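Local coordinates for uncharacterized protein (Legionella pneumophila subsp. pneumophila str. Philadelphia 1, PDB 4RXV) that is of unknown function but, being the N-terminal RavJ-type part of a longer Legionella protein, probably adopts a peptidase fold of the papain-like CA clan, at residues Q67-K72 with F105-A110; P172-M177 with F192-S197; G135-N140 with P155-A160; Q10-Q15 with A110-D115; Q83-S88 with T222-T227. One frame throughout, in Å; residues are numbered along the deposited sequence.

Contact 1. Residues Q67-K72 with F105-A110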
# COMPACT_ATOMS: atom_id res chain seq x y z
N GLN A 67 -11.18 9.27 -7.66
CA GLN A 67 -11.94 10.14 -6.77
C GLN A 67 -11.49 9.87 -5.32
O GLN A 67 -11.03 8.78 -5.00
CB GLN A 67 -13.41 9.80 -6.97
CG GLN A 67 -14.41 10.52 -6.07
CD GLN A 67 -15.79 9.84 -6.04
OE1 GLN A 67 -15.91 8.67 -5.65
NE2 GLN A 67 -16.83 10.57 -6.42
N LEU A 68 -11.58 10.87 -4.46
CA LEU A 68 -11.27 10.65 -3.05
C LEU A 68 -11.96 9.39 -2.53
O LEU A 68 -13.17 9.21 -2.69
CB LEU A 68 -11.71 11.85 -2.20
CG LEU A 68 -11.47 11.77 -0.69
CD1 LEU A 68 -9.97 11.67 -0.40
CD2 LEU A 68 -12.06 12.99 -0.01
N LEU A 69 -11.17 8.50 -1.94
CA LEU A 69 -11.66 7.25 -1.39
C LEU A 69 -11.10 7.11 0.00
O LEU A 69 -9.88 7.21 0.18
CB LEU A 69 -11.20 6.09 -2.25
CG LEU A 69 -11.56 4.72 -1.72
CD1 LEU A 69 -13.07 4.56 -1.66
CD2 LEU A 69 -10.89 3.66 -2.60
N THR A 70 -11.99 6.86 0.96
CA THR A 70 -11.63 6.78 2.36
C THR A 70 -12.30 5.56 2.96
O THR A 70 -13.38 5.65 3.56
CB THR A 70 -12.10 8.04 3.09
OG1 THR A 70 -13.53 8.15 3.01
CG2 THR A 70 -11.46 9.28 2.46
N PRO A 71 -11.68 4.39 2.79
CA PRO A 71 -12.37 3.21 3.30
C PRO A 71 -12.32 3.18 4.83
O PRO A 71 -11.32 3.53 5.46
CB PRO A 71 -11.57 2.04 2.69
CG PRO A 71 -10.76 2.66 1.56
CD PRO A 71 -10.45 4.03 2.06
N LYS A 72 -13.42 2.77 5.43
CA LYS A 72 -13.52 2.86 6.87
C LYS A 72 -13.76 1.51 7.52
O LYS A 72 -14.01 1.47 8.71
CB LYS A 72 -14.58 3.88 7.31
CG LYS A 72 -14.26 5.30 6.81
CD LYS A 72 -15.24 6.34 7.30
CE LYS A 72 -14.96 7.70 6.66
NZ LYS A 72 -13.84 8.43 7.33
N PHE A 105 -2.82 3.35 -3.40
CA PHE A 105 -2.11 2.08 -3.48
C PHE A 105 -2.00 1.40 -2.11
O PHE A 105 -2.14 0.18 -2.00
CB PHE A 105 -0.73 2.33 -4.08
CG PHE A 105 -0.12 1.16 -4.86
CD1 PHE A 105 -0.54 -0.15 -4.74
CD2 PHE A 105 0.92 1.42 -5.73
CE1 PHE A 105 0.08 -1.16 -5.47
CE2 PHE A 105 1.56 0.42 -6.43
CZ PHE A 105 1.14 -0.87 -6.30
N ALA A 106 -1.75 2.17 -1.06
CA ALA A 106 -1.59 1.64 0.28
C ALA A 106 -2.78 0.79 0.72
O ALA A 106 -2.62 -0.09 1.55
CB ALA A 106 -1.33 2.75 1.27
N TYR A 107 -3.97 1.05 0.18
CA TYR A 107 -5.16 0.33 0.55
C TYR A 107 -5.02 -1.15 0.19
O TYR A 107 -5.58 -2.00 0.87
CB TYR A 107 -6.38 0.92 -0.14
CG TYR A 107 -6.68 2.38 0.14
CD1 TYR A 107 -6.04 3.12 1.11
CD2 TYR A 107 -7.62 3.03 -0.65
CE1 TYR A 107 -6.33 4.46 1.32
CE2 TYR A 107 -7.92 4.36 -0.44
CZ TYR A 107 -7.26 5.06 0.53
OH TYR A 107 -7.55 6.39 0.76
N HIS A 108 -4.30 -1.44 -0.89
CA HIS A 108 -4.08 -2.83 -1.30
C HIS A 108 -3.37 -3.58 -0.19
O HIS A 108 -3.78 -4.66 0.22
CB HIS A 108 -3.25 -2.83 -2.58
CG HIS A 108 -3.11 -4.16 -3.23
ND1 HIS A 108 -2.41 -5.21 -2.66
CD2 HIS A 108 -3.56 -4.59 -4.43
CE1 HIS A 108 -2.47 -6.23 -3.49
NE2 HIS A 108 -3.15 -5.88 -4.57
N SER A 109 -2.26 -3.03 0.28
CA SER A 109 -1.49 -3.67 1.36
C SER A 109 -2.27 -3.73 2.66
O SER A 109 -2.13 -4.73 3.39
CB SER A 109 -0.16 -2.96 1.59
OG SER A 109 0.67 -3.02 0.46
N ALA A 110 -3.07 -2.72 2.98
CA ALA A 110 -3.93 -2.82 4.15
C ALA A 110 -4.82 -4.06 4.05
O ALA A 110 -4.98 -4.79 5.04
CB ALA A 110 -4.75 -1.56 4.33

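Contact 2. Residues P172-M177 with F192-S197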
# COMPACT_ATOMS: atom_id res chain seq x y z
N PRO A 172 3.32 0.21 -0.79
CA PRO A 172 3.47 -0.45 -2.09
C PRO A 172 3.77 0.52 -3.23
O PRO A 172 4.47 0.15 -4.18
CB PRO A 172 2.12 -1.13 -2.29
CG PRO A 172 1.16 -0.39 -1.39
CD PRO A 172 1.99 -0.03 -0.19
N TRP A 173 3.28 1.76 -3.16
CA TRP A 173 3.62 2.75 -4.17
C TRP A 173 5.12 2.98 -4.27
O TRP A 173 5.65 3.09 -5.38
CB TRP A 173 2.87 4.05 -3.92
CG TRP A 173 3.02 5.12 -4.96
CD1 TRP A 173 2.33 5.23 -6.14
CD2 TRP A 173 3.86 6.27 -4.87
NE1 TRP A 173 2.69 6.40 -6.77
CE2 TRP A 173 3.63 7.05 -6.02
CE3 TRP A 173 4.76 6.73 -3.92
CZ2 TRP A 173 4.29 8.28 -6.25
CZ3 TRP A 173 5.43 7.94 -4.15
CH2 TRP A 173 5.17 8.70 -5.31
N ALA A 174 5.82 3.00 -3.13
CA ALA A 174 7.27 3.14 -3.17
C ALA A 174 7.90 2.01 -3.99
O ALA A 174 8.90 2.23 -4.67
CB ALA A 174 7.86 3.15 -1.77
N VAL A 175 7.36 0.80 -3.88
CA VAL A 175 7.87 -0.36 -4.63
C VAL A 175 7.52 -0.24 -6.12
O VAL A 175 8.35 -0.51 -6.99
CB VAL A 175 7.34 -1.66 -4.01
CG1 VAL A 175 7.88 -2.89 -4.78
CG2 VAL A 175 7.77 -1.75 -2.56
N GLY A 176 6.31 0.22 -6.42
CA GLY A 176 5.94 0.58 -7.79
C GLY A 176 6.87 1.61 -8.40
O GLY A 176 7.19 1.57 -9.59
N MET A 177 7.36 2.51 -7.57
CA MET A 177 8.28 3.60 -7.92
C MET A 177 9.75 3.16 -7.84
O MET A 177 10.64 4.01 -7.92
CB MET A 177 8.03 4.82 -7.04
CG MET A 177 6.65 5.45 -7.26
SD MET A 177 6.46 6.22 -8.89
CE MET A 177 7.42 7.71 -8.66
N PHE A 192 12.77 3.58 5.76
CA PHE A 192 11.73 3.92 4.79
C PHE A 192 12.21 4.92 3.74
O PHE A 192 12.79 5.94 4.08
CB PHE A 192 10.51 4.44 5.57
CG PHE A 192 9.38 4.97 4.71
CD1 PHE A 192 8.90 4.28 3.60
CD2 PHE A 192 8.76 6.15 5.06
CE1 PHE A 192 7.87 4.79 2.84
CE2 PHE A 192 7.72 6.66 4.30
CZ PHE A 192 7.26 5.97 3.21
N ALA A 193 11.91 4.62 2.48
CA ALA A 193 12.32 5.44 1.34
C ALA A 193 11.96 6.91 1.49
O ALA A 193 12.71 7.75 1.05
CB ALA A 193 11.66 4.92 0.09
N TYR A 194 10.78 7.20 2.03
CA TYR A 194 10.28 8.58 2.09
C TYR A 194 10.19 9.06 3.53
O TYR A 194 9.25 9.76 3.93
CB TYR A 194 8.94 8.71 1.36
CG TYR A 194 8.91 8.13 -0.03
CD1 TYR A 194 9.89 8.41 -0.97
CD2 TYR A 194 7.88 7.29 -0.41
CE1 TYR A 194 9.87 7.85 -2.25
CE2 TYR A 194 7.83 6.74 -1.69
CZ TYR A 194 8.82 7.03 -2.60
OH TYR A 194 8.72 6.43 -3.84
N ASN A 195 11.17 8.70 4.34
CA ASN A 195 11.07 8.97 5.76
C ASN A 195 11.16 10.44 6.15
O ASN A 195 10.73 10.77 7.25
CB ASN A 195 12.03 8.15 6.60
CG ASN A 195 13.45 8.40 6.31
OD1 ASN A 195 13.83 9.24 5.49
ND2 ASN A 195 14.29 7.67 7.01
N ARG A 196 11.65 11.34 5.31
CA ARG A 196 11.61 12.76 5.64
C ARG A 196 10.28 13.44 5.33
O ARG A 196 10.08 14.59 5.71
CB ARG A 196 12.76 13.51 4.97
CG ARG A 196 14.11 12.98 5.36
CD ARG A 196 14.45 13.28 6.81
NE ARG A 196 15.68 12.62 7.22
CZ ARG A 196 15.77 11.64 8.12
NH1 ARG A 196 14.70 11.19 8.77
NH2 ARG A 196 16.96 11.10 8.38
N SER A 197 9.39 12.75 4.64
CA SER A 197 8.06 13.26 4.37
C SER A 197 6.99 12.48 5.12
O SER A 197 5.81 12.75 4.94
CB SER A 197 7.76 13.22 2.88
OG SER A 197 7.68 11.90 2.43

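Contact 3. Residues G135-N140 with P155-A160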
# COMPACT_ATOMS: atom_id res chain seq x y z
N GLY A 135 -1.61 21.69 3.18
CA GLY A 135 -2.89 21.29 3.74
C GLY A 135 -3.43 20.00 3.16
O GLY A 135 -4.44 19.48 3.66
N ARG A 136 -2.77 19.51 2.11
CA ARG A 136 -3.11 18.24 1.48
C ARG A 136 -2.11 17.17 1.91
O ARG A 136 -0.96 17.46 2.19
CB ARG A 136 -3.10 18.36 -0.06
CG ARG A 136 -4.16 19.30 -0.64
CD ARG A 136 -4.01 19.46 -2.16
NE ARG A 136 -2.75 20.13 -2.48
CZ ARG A 136 -1.92 19.78 -3.47
NH1 ARG A 136 -2.20 18.79 -4.29
NH2 ARG A 136 -0.79 20.46 -3.63
N TYR A 137 -2.56 15.93 1.95
CA TYR A 137 -1.68 14.80 2.19
C TYR A 137 -1.64 13.98 0.90
O TYR A 137 -2.62 13.33 0.53
CB TYR A 137 -2.21 13.98 3.37
CG TYR A 137 -2.18 14.69 4.69
CD1 TYR A 137 -1.07 14.68 5.51
CD2 TYR A 137 -3.30 15.37 5.13
CE1 TYR A 137 -1.07 15.33 6.75
CE2 TYR A 137 -3.32 16.03 6.35
CZ TYR A 137 -2.21 16.00 7.16
OH TYR A 137 -2.22 16.65 8.38
N LEU A 138 -0.54 14.05 0.18
CA LEU A 138 -0.48 13.51 -1.17
C LEU A 138 -0.43 11.99 -1.24
O LEU A 138 -0.72 11.41 -2.27
CB LEU A 138 0.75 14.02 -1.91
CG LEU A 138 0.86 15.53 -2.07
CD1 LEU A 138 2.10 15.88 -2.86
CD2 LEU A 138 -0.37 16.08 -2.76
N HIS A 139 -0.01 11.34 -0.16
CA HIS A 139 0.41 9.94 -0.22
C HIS A 139 -0.09 9.16 0.99
O HIS A 139 0.29 9.45 2.11
CB HIS A 139 1.92 9.93 -0.21
CG HIS A 139 2.54 8.58 -0.27
ND1 HIS A 139 2.04 7.55 -1.04
CD2 HIS A 139 3.65 8.08 0.33
CE1 HIS A 139 2.80 6.48 -0.91
NE2 HIS A 139 3.79 6.79 -0.09
N ASN A 140 -0.92 8.15 0.76
CA ASN A 140 -1.36 7.32 1.87
C ASN A 140 -0.38 6.18 2.09
O ASN A 140 0.26 5.69 1.14
CB ASN A 140 -2.78 6.83 1.67
CG ASN A 140 -3.76 7.99 1.60
OD1 ASN A 140 -3.63 8.96 2.34
ND2 ASN A 140 -4.72 7.91 0.72
N PRO A 155 -8.69 15.97 14.22
CA PRO A 155 -7.67 16.74 13.50
C PRO A 155 -6.28 16.74 14.14
O PRO A 155 -5.43 17.50 13.69
CB PRO A 155 -8.25 18.15 13.52
CG PRO A 155 -8.95 18.20 14.83
CD PRO A 155 -9.60 16.86 14.97
N GLU A 156 -6.03 15.92 15.15
CA GLU A 156 -4.68 15.82 15.67
C GLU A 156 -3.79 15.14 14.61
O GLU A 156 -4.22 14.21 13.93
CB GLU A 156 -4.64 15.02 16.97
CG GLU A 156 -3.29 15.07 17.62
CD GLU A 156 -3.25 14.47 19.01
OE1 GLU A 156 -2.16 14.57 19.64
OE2 GLU A 156 -4.25 13.90 19.50
N GLN A 157 -2.56 15.61 14.46
CA GLN A 157 -1.62 14.99 13.53
C GLN A 157 -0.78 13.91 14.20
O GLN A 157 -0.48 13.96 15.40
CB GLN A 157 -0.71 16.05 12.93
CG GLN A 157 -1.40 16.93 11.92
CD GLN A 157 -0.47 18.01 11.41
OE1 GLN A 157 0.25 18.64 12.20
NE2 GLN A 157 -0.45 18.22 10.10
N LEU A 158 -0.40 12.94 13.38
CA LEU A 158 0.58 11.95 13.72
C LEU A 158 1.96 12.54 13.46
O LEU A 158 2.27 13.00 12.35
CB LEU A 158 0.33 10.70 12.90
CG LEU A 158 1.32 9.54 13.10
CD1 LEU A 158 1.23 8.95 14.48
CD2 LEU A 158 1.08 8.46 12.07
N THR A 159 2.79 12.53 14.50
CA THR A 159 4.18 12.98 14.45
C THR A 159 5.05 11.94 15.14
O THR A 159 4.54 11.01 15.76
CB THR A 159 4.33 14.29 15.18
OG1 THR A 159 3.90 14.09 16.52
CG2 THR A 159 3.47 15.36 14.53
N ALA A 160 6.36 12.11 15.07
CA ALA A 160 7.28 11.11 15.58
C ALA A 160 7.07 10.82 17.06
O ALA A 160 7.23 9.67 17.49
CB ALA A 160 8.72 11.54 15.32

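Contact 4. Residues Q10-Q15 with A110-D115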
# COMPACT_ATOMS: atom_id res chain seq x y z
N GLN A 10 6.95 -9.20 5.32
CA GLN A 10 7.55 -8.66 4.12
C GLN A 10 7.47 -9.65 2.97
O GLN A 10 7.18 -9.28 1.83
CB GLN A 10 9.00 -8.26 4.40
CG GLN A 10 9.72 -7.64 3.23
CD GLN A 10 11.08 -7.17 3.64
OE1 GLN A 10 11.29 -6.01 4.02
NE2 GLN A 10 12.01 -8.08 3.66
N GLU A 11 7.72 -10.92 3.25
CA GLU A 11 7.62 -11.95 2.22
C GLU A 11 6.21 -12.02 1.65
O GLU A 11 6.04 -12.11 0.44
CB GLU A 11 8.07 -13.30 2.75
CG GLU A 11 9.58 -13.41 2.90
CD GLU A 11 10.34 -13.14 1.59
OE1 GLU A 11 9.86 -13.60 0.52
OE2 GLU A 11 11.42 -12.46 1.63
N ARG A 12 5.19 -11.95 2.50
CA ARG A 12 3.80 -11.97 2.05
C ARG A 12 3.54 -10.77 1.11
O ARG A 12 2.85 -10.91 0.10
CB ARG A 12 2.84 -11.92 3.23
CG ARG A 12 1.38 -11.74 2.84
CD ARG A 12 0.84 -12.92 2.03
NE ARG A 12 -0.53 -12.72 1.59
CZ ARG A 12 -0.88 -12.19 0.44
NH1 ARG A 12 0.04 -11.74 -0.41
NH2 ARG A 12 -2.15 -12.09 0.13
N LEU A 13 4.06 -9.60 1.45
CA LEU A 13 3.87 -8.42 0.61
C LEU A 13 4.67 -8.53 -0.69
O LEU A 13 4.20 -8.07 -1.74
CB LEU A 13 4.28 -7.18 1.41
CG LEU A 13 3.37 -6.86 2.60
CD1 LEU A 13 4.05 -5.95 3.59
CD2 LEU A 13 2.04 -6.24 2.12
N LYS A 14 5.85 -9.13 -0.65
CA LYS A 14 6.63 -9.36 -1.86
C LYS A 14 5.85 -10.23 -2.87
O LYS A 14 5.99 -10.07 -4.07
CB LYS A 14 8.01 -9.96 -1.53
CG LYS A 14 8.96 -8.95 -0.96
CD LYS A 14 10.21 -9.55 -0.38
CE LYS A 14 11.00 -10.34 -1.37
NZ LYS A 14 12.27 -10.79 -0.77
N GLN A 15 5.03 -11.16 -2.38
CA GLN A 15 4.24 -12.01 -3.26
C GLN A 15 3.31 -11.21 -4.15
O GLN A 15 2.88 -11.72 -5.18
CB GLN A 15 3.45 -13.04 -2.46
CG GLN A 15 4.31 -14.07 -1.79
CD GLN A 15 3.53 -15.01 -0.92
OE1 GLN A 15 3.51 -14.87 0.29
NE2 GLN A 15 2.87 -15.96 -1.53
N ALA A 110 -3.07 -2.72 2.98
CA ALA A 110 -3.93 -2.82 4.15
C ALA A 110 -4.82 -4.06 4.05
O ALA A 110 -4.98 -4.79 5.04
CB ALA A 110 -4.75 -1.56 4.33
N GLY A 111 -5.38 -4.33 2.87
CA GLY A 111 -6.19 -5.52 2.68
C GLY A 111 -5.41 -6.80 2.86
O GLY A 111 -5.86 -7.72 3.54
N VAL A 112 -4.23 -6.88 2.25
CA VAL A 112 -3.37 -8.05 2.40
C VAL A 112 -3.10 -8.35 3.88
O VAL A 112 -3.15 -9.49 4.31
CB VAL A 112 -2.06 -7.86 1.62
CG1 VAL A 112 -1.04 -8.91 1.96
CG2 VAL A 112 -2.33 -7.82 0.10
N LEU A 113 -2.78 -7.31 4.63
CA LEU A 113 -2.42 -7.47 6.03
C LEU A 113 -3.62 -7.79 6.90
O LEU A 113 -3.53 -8.63 7.79
CB LEU A 113 -1.73 -6.20 6.51
CG LEU A 113 -0.44 -5.92 5.77
CD1 LEU A 113 0.01 -4.48 6.04
CD2 LEU A 113 0.64 -6.92 6.04
N LEU A 114 -4.76 -7.16 6.65
CA LEU A 114 -5.99 -7.41 7.39
C LEU A 114 -6.50 -8.82 7.14
O LEU A 114 -7.26 -9.36 7.94
CB LEU A 114 -7.05 -6.35 7.06
CG LEU A 114 -6.79 -4.99 7.72
CD1 LEU A 114 -7.54 -3.88 7.04
CD2 LEU A 114 -7.13 -5.02 9.20
N ASP A 115 -6.14 -9.41 6.01
CA ASP A 115 -6.60 -10.73 5.63
C ASP A 115 -5.78 -11.84 6.28
O ASP A 115 -6.12 -12.99 6.12
CB ASP A 115 -6.54 -10.89 4.11
CG ASP A 115 -7.27 -12.11 3.63
OD1 ASP A 115 -8.46 -12.23 3.93
OD2 ASP A 115 -6.63 -12.94 2.95
O HOH W 1 -2.34 -12.16 3.81

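Contact 5. Residues Q83-S88 with T222-T227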
# COMPACT_ATOMS: atom_id res chain seq x y z
N GLN A 83 -9.91 -6.75 -5.94
CA GLN A 83 -10.32 -6.16 -7.21
C GLN A 83 -9.13 -5.74 -8.05
O GLN A 83 -9.14 -5.93 -9.26
CB GLN A 83 -11.19 -4.95 -6.94
CG GLN A 83 -12.56 -5.31 -6.43
CD GLN A 83 -13.30 -6.27 -7.35
OE1 GLN A 83 -13.73 -7.35 -6.93
NE2 GLN A 83 -13.43 -5.89 -8.62
N ARG A 84 -8.10 -5.21 -7.41
CA ARG A 84 -6.93 -4.77 -8.17
C ARG A 84 -6.10 -5.93 -8.68
O ARG A 84 -5.32 -5.74 -9.59
CB ARG A 84 -6.03 -3.88 -7.31
CG ARG A 84 -6.62 -2.61 -6.73
CD ARG A 84 -7.09 -1.71 -7.79
NE ARG A 84 -7.82 -0.51 -7.33
CZ ARG A 84 -9.02 -0.51 -6.76
NH1 ARG A 84 -9.62 -1.65 -6.43
NH2 ARG A 84 -9.63 0.65 -6.49
N ASN A 85 -6.27 -7.13 -8.11
CA ASN A 85 -5.52 -8.32 -8.53
C ASN A 85 -6.25 -9.14 -9.59
O ASN A 85 -5.74 -10.17 -10.04
CB ASN A 85 -5.20 -9.21 -7.34
CG ASN A 85 -4.00 -8.72 -6.55
OD1 ASN A 85 -3.41 -7.67 -6.84
ND2 ASN A 85 -3.63 -9.49 -5.56
N LYS A 86 -7.42 -8.72 -10.01
CA LYS A 86 -8.09 -9.39 -11.10
C LYS A 86 -7.32 -9.20 -12.41
O LYS A 86 -6.88 -8.10 -12.75
CB LYS A 86 -9.53 -8.91 -11.23
CG LYS A 86 -10.36 -9.33 -10.03
CD LYS A 86 -11.84 -9.00 -10.19
CE LYS A 86 -12.63 -9.43 -8.95
NZ LYS A 86 -12.46 -10.87 -8.60
N LYS A 87 -7.12 -10.30 -13.14
CA LYS A 87 -6.44 -10.25 -14.42
C LYS A 87 -7.46 -10.20 -15.52
O LYS A 87 -8.35 -11.02 -15.60
CB LYS A 87 -5.52 -11.46 -14.62
CG LYS A 87 -4.39 -11.51 -13.61
CD LYS A 87 -3.56 -12.75 -13.83
CE LYS A 87 -2.51 -12.91 -12.74
NZ LYS A 87 -1.68 -14.12 -12.96
N SER A 88 -7.33 -9.20 -16.38
CA SER A 88 -8.21 -9.10 -17.53
C SER A 88 -7.38 -9.33 -18.76
O SER A 88 -6.21 -9.71 -18.69
CB SER A 88 -8.86 -7.72 -17.60
OG SER A 88 -7.93 -6.76 -18.07
N THR A 222 -6.05 -14.62 -2.35
CA THR A 222 -5.01 -15.48 -2.88
C THR A 222 -3.79 -14.60 -3.14
O THR A 222 -3.89 -13.61 -3.86
CB THR A 222 -5.49 -16.14 -4.15
OG1 THR A 222 -6.67 -16.91 -3.87
CG2 THR A 222 -4.42 -17.04 -4.70
N PRO A 223 -2.63 -14.93 -2.55
CA PRO A 223 -1.43 -14.16 -2.91
C PRO A 223 -1.24 -14.12 -4.41
O PRO A 223 -1.50 -15.10 -5.09
CB PRO A 223 -0.30 -14.93 -2.22
CG PRO A 223 -0.98 -15.59 -1.04
CD PRO A 223 -2.32 -16.01 -1.59
N TYR A 224 -0.79 -12.99 -4.94
CA TYR A 224 -0.74 -12.83 -6.38
C TYR A 224 0.21 -13.82 -7.04
O TYR A 224 -0.04 -14.27 -8.16
CB TYR A 224 -0.31 -11.42 -6.74
CG TYR A 224 -0.62 -11.00 -8.17
CD1 TYR A 224 -1.93 -10.97 -8.62
CD2 TYR A 224 0.38 -10.57 -9.04
CE1 TYR A 224 -2.24 -10.57 -9.89
CE2 TYR A 224 0.08 -10.15 -10.34
CZ TYR A 224 -1.24 -10.14 -10.74
OH TYR A 224 -1.58 -9.71 -12.00
N THR A 225 1.29 -14.13 -6.36
CA THR A 225 2.24 -15.17 -6.76
C THR A 225 2.63 -16.00 -5.53
O THR A 225 2.49 -15.56 -4.37
CB THR A 225 3.52 -14.57 -7.37
OG1 THR A 225 4.22 -13.78 -6.39
CG2 THR A 225 3.22 -13.75 -8.60
N GLY A 226 3.15 -17.18 -5.79
CA GLY A 226 3.66 -18.01 -4.72
C GLY A 226 5.16 -17.82 -4.62
O GLY A 226 5.86 -17.82 -5.63
N THR A 227 5.66 -17.70 -3.40
CA THR A 227 7.09 -17.49 -3.20
C THR A 227 7.88 -18.64 -3.83
O THR A 227 7.56 -19.81 -3.61
CB THR A 227 7.41 -17.47 -1.70
OG1 THR A 227 6.56 -16.52 -1.05
CG2 THR A 227 8.89 -17.14 -1.46
O HOH W 2 -4.44 -12.38 -6.14
O HOH W 3 0.15 -13.67 -10.99

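Contact 1. Residues Q67-K72 with F105-A110
Y107 reaches from helix 105-114, a helix of the RavJ peptidase domain, to the loop residues L69 and P71, which run between helices 60-64 and 74-84. With CG turned away from the carbonyl carbon, CB sends the ring outward from the helix toward that loop. The first ring atom to touch is CD2, 3.9 Å from P71 CG. Farther along, CE2 lies 3.6 Å from P71 CD and 3.7 Å from L69 CD2, the leucine chain running past the ring in the opposite sense. P71 CD sits over one ring face, 3.9 Å from the Y107 centroid and 25° off the normal, a CH-pi contact offset toward the rim. F80 of helix 74-84 adds an edge-to-face contact with the same ring. The tip is the polar end: Y107 OH donates to the backbone oxygen L69 O across 2.5 Å, a short bond whose C=O...donor angle is 156°, with the hydroxyl tilted 22° from the carbonyl plane.

Contact 2. Residues P172-M177 with F192-S197
The hydroxyphenyl ring of Y194 packs against W173, A174 and M177 of the short helix 172-176 and the residue that follows it. Its CE2 does most of the touching: A174 CB is 3.6 Å from Y194 CE2, and W173 CZ3 lies equally near that carbon. The two aromatic side chains cross at roughly a right angle, and their rings meet obliquely, with centroids 5.8 Å apart and planes at 52°. At the tip, Y194 OH is 3.6 Å from M177 CB.

The next shell holds these groups in place. M177, bent at chi2 and chi3, lays its CG over the centre of the indole face, 3.6 Å above the W173 plane, while W173 NE1 is hydrogen-bonded to D25. On the other segment, A193 CB stands 4.0 Å above the centre of the Y194 ring. Y194 itself belongs to two successive type I turns, F192-N195 and Y194-S197. Farther out, D171 touches both F192 and Y194, and H139 meets the W173 ring; these two, probably the acid and histidine of a clan CA site, border the packing.

Chemically the interface between the segments is apolar, and the buried phenol oxygen finds its polar partner in the backbone O of C32, outside both segments. The contact therefore joins apolar packing to one directional bond, which fixes where the Y194 tip lies beside W173.

Contact 3. Residues G135-N140 with P155-A160
Y137 and Q157 lie on backbones well apart, their CA atoms 11.3 Å from each other, with Y137 near the start of strand 136-146 and Q157 in the loop leading toward strand 168-170. Two side chains bridge the gap. Y137 points its ring at the loop, and Q157, extended beyond CG, brings its amide to the phenol. Q157 NE2 donates to Y137 OH over 2.9 Å with an N-H...O angle of 179°; the oxygen is only 1° out of the amide plane. Ring and amide planes stand 74° apart, and NE2 approaches at the ring's edge. Q157 CG follows at 3.6 Å from Y137 OH. Behind them, the Y137 ring meets H132 and rests on T202, while Q157 touches P200. Immediately after Y137, L138 and H139 both face S130, a classic beta bulge. The bond joins two uncharged groups, and only 66 Å² is buried between the segments, so this surface link rests on direction more than on packing.

Contact 4. Residues Q10-Q15 with A110-D115
V112 and R12 meet where helix 6-14 crosses helix 105-114, the axes of their short segments 10.6 Å apart at closest approach and their directions 129° apart. Apolar packing comes first. L13 CD2 lies 4.1 Å from V112 CG1 and 4.2 Å from L113 CD2, and V170 of strand 168-170 backs both leucines.

A methyl group against a flat cation is the second element. R12 bends at chi2 (64°), folding its guanidinium over V112, whose CG1 lies above the centre of one face, 3.6 Å from R12 CZ. The same methyl is 3.8 Å from R12 CG, so the arginine curls round this one methyl.

Polar links make up the third. One water accepts from R12 NE at 2.9 Å and donates to the backbone V112 O at 2.8 Å, tying the two helices together beside the methyl. R12 NH1 is paired in a salt bridge with E16, which would help to hold the guanidinium flat against V112.

Such obliquely antiparallel packing places the N-terminal helix against helix 105-114. In papain-like peptidases of clan CA the nucleophilic cysteine sits at the N-terminal end of the central helix, and helix 105-114 is probably the equivalent of that helix.

Contact 5. Residues Q83-S88 with T222-T227
The Y224 ring has N85 O at its edge, a water over one face and K87 CE approaching obliquely. That water sits over the ring centre, 3.5 Å above the plane; it accepts from K87 NZ at 2.7 Å and donates to the backbone Y224 O. In the ring plane at the edge lie N85 O, 3.5 Å from Y224 CE1, and a second water, which accepts from N85 ND2 and donates to T222 O at 2.6 Å. The N85 amide, its plane 42° from that of the ring, brings CG to 3.7 Å from Y224 CD1.

K87, extended beyond CG, has its CE 3.4 Å from Y224 OH. Its NZ is 5.0 Å from the Y224 centroid, so any cation-pi attraction is weak at most; R98 makes a separate cation-pi contact with the ring. Y224 reaches N85 and K87 with CG opposite the backbone N (chi1 -163°). The amide of N85 is gripped at both ends: OD1 accepts from H108 NE2 and R98 NH1, while ND2 donates to E16 OE1 as well as to the water.

Here the C-terminal tail of the fragment packs on the loop after helix 74-84, through the Y224 ring and two water bridges, at the domain surface.

In the fold
Helix 105-114 links contacts 1 and 4, which share A110, and its H108 joins contact 1 to N85 of contact 5. The same helix meets helix 172-176 of contact 2, with S109 OG 3.3 Å from P172 CG. Contacts 4 and 5 meet where Q15 O and T225 OG1 lie 2.7 Å apart, so the N-terminal helix is joined both to the tail and to helix 105-114. Contacts 2 and 3 touch through W173 and H139. H139 NE2 is hydrogen-bonded to D171, and C102, H139 and D171 lie together, probably the catalytic Cys-His-Asp of a clan CA peptidase, between contacts 2 and 3. Contacts 3 and 5 are farthest apart, their centres about 30 Å from each other.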